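Local structure of N-acetylglucosamine-6-phosphate deacetylase (Thermotoga maritima, 1O12) at residues V65-D69 with S270-L274. The protein probably removes the acetyl group from N-acetylglucosamine 6-phosphate, as a metal-dependent hydrolase of the NagA family with one divalent metal per subunit. Residues are numbered along the deposited sequence; the frame is centred on the assembly and turned at random.
Sequences VVGAD and SAAGL
V66 and G67, the two central residues of a type I' beta turn running from V65 to A68, turn their backbone N-H groups onto carbonyls of the type II turn 271-274 and of S270 just before it. Two turns are thus docked through main chain: a tight hairpin joining strands 61-65 and 68-69, and the loop between strands 262-265 and 278-280 of the TIM-barrel-type amidohydrolase domain. The bond from V66 N to A272 O is 2.8 Å long and meets the oxygen in the carbonyl plane, although the N-H...O angle, 140°, is well short of straight. G67 N to S270 O has the same length, 2.8 Å, but is straighter at hydrogen, 168°, with the donor tilted from that carbonyl's plane. V66 N also passes near S270 O, yet the poor angle rules out a bond.

V66 can be followed outward. Its CB faces away overall but lies 4.0 Å from A272 O. With chi1 at -72°, CG1 is anti to the carbonyl carbon and comes alongside that same A272 O, at 3.5 Å, and the CA of G273. Elsewhere, V66 packs on F81 of helix 75-83. V65 places CG2 against the CB of A272, and L274 brings CD1 over the N and CA of G67.

D267, predicted to be the active-site proton donor/acceptor, lies earlier in the same loop, three residues before S270, and the A272 side chain is about 10 Å from that of D267. At the other end, N72 holds D69 OD2 by a hydrogen bond, while D69 OD1 receives a weak one from S270 OG at 3.2 Å, as close as it lies to S270 CB.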
loop_
_atom_site.group_PDB
_atom_site.type_symbol
_atom_site.label_atom_id
_atom_site.label_comp_id
_atom_site.label_asym_id
_atom_site.label_seq_id
_atom_site.Cartn_x
_atom_site.Cartn_y
_atom_site.Cartn_z
ATOM N N VAL A 65 -24.145 17.882 12.420
ATOM C CA VAL A 65 -23.173 18.350 13.397
ATOM C C VAL A 65 -23.915 19.261 14.391
ATOM O O VAL A 65 -24.856 19.948 14.004
ATOM C CB VAL A 65 -22.000 19.115 12.674
ATOM C CG1 VAL A 65 -22.538 20.318 11.903
ATOM C CG2 VAL A 65 -20.963 19.569 13.682
ATOM N N VAL A 66 -23.504 19.241 15.664
ATOM C CA VAL A 66 -24.111 20.051 16.746
ATOM C C VAL A 66 -25.656 20.090 16.774
ATOM O O VAL A 66 -26.273 21.149 16.952
ATOM C CB VAL A 66 -23.555 21.528 16.741
ATOM C CG1 VAL A 66 -22.119 21.564 17.237
ATOM C CG2 VAL A 66 -23.602 22.109 15.337
ATOM N N GLY A 67 -26.270 18.926 16.587
ATOM C CA GLY A 67 -27.706 18.827 16.603
ATOM C C GLY A 67 -28.395 18.864 15.261
ATOM O O GLY A 67 -29.533 18.427 15.162
ATOM N N ALA A 68 -27.737 19.372 14.221
ATOM C CA ALA A 68 -28.359 19.463 12.889
ATOM C C ALA A 68 -28.084 18.239 12.022
ATOM O O ALA A 68 -26.964 17.743 11.995
ATOM C CB ALA A 68 -27.860 20.707 12.188
ATOM N N ASP A 69 -29.097 17.745 11.321
ATOM C CA ASP A 69 -28.926 16.581 10.453
ATOM C C ASP A 69 -29.378 16.941 9.057
ATOM O O ASP A 69 -30.129 17.892 8.847
ATOM C CB ASP A 69 -29.809 15.390 10.842
ATOM C CG ASP A 69 -30.043 15.268 12.320
ATOM O OD1 ASP A 69 -29.538 14.271 12.906
ATOM O OD2 ASP A 69 -30.748 16.147 12.893
ATOM N N SER A 270 -24.877 14.469 13.648
ATOM C CA SER A 270 -25.498 15.463 14.529
ATOM C C SER A 270 -24.892 15.506 15.937
ATOM O O SER A 270 -24.761 16.570 16.530
ATOM C CB SER A 270 -26.996 15.180 14.644
ATOM O OG SER A 270 -27.217 13.853 15.110
ATOM N N ALA A 271 -24.517 14.347 16.465
ATOM C CA ALA A 271 -23.937 14.258 17.799
ATOM C C ALA A 271 -22.630 15.034 17.982
ATOM O O ALA A 271 -22.275 15.387 19.106
ATOM C CB ALA A 271 -23.706 12.790 18.160
ATOM N N ALA A 272 -21.906 15.297 16.899
ATOM C CA ALA A 272 -20.638 15.995 17.015
ATOM C C ALA A 272 -20.812 17.308 17.751
ATOM O O ALA A 272 -21.682 18.106 17.413
ATOM C CB ALA A 272 -20.046 16.231 15.643
ATOM N N GLY A 273 -19.986 17.520 18.772
ATOM C CA GLY A 273 -20.061 18.740 19.561
ATOM C C GLY A 273 -21.087 18.665 20.689
ATOM O O GLY A 273 -21.394 19.685 21.309
ATOM N N LEU A 274 -21.629 17.476 20.950
ATOM C CA LEU A 274 -22.607 17.304 22.019
ATOM C C LEU A 274 -22.106 16.264 23.027
ATOM O O LEU A 274 -21.294 15.405 22.679
ATOM C CB LEU A 274 -23.944 16.850 21.445
ATOM C CG LEU A 274 -24.549 17.762 20.380
ATOM C CD1 LEU A 274 -25.947 17.275 20.005
ATOM C CD2 LEU A 274 -24.605 19.186 20.897
#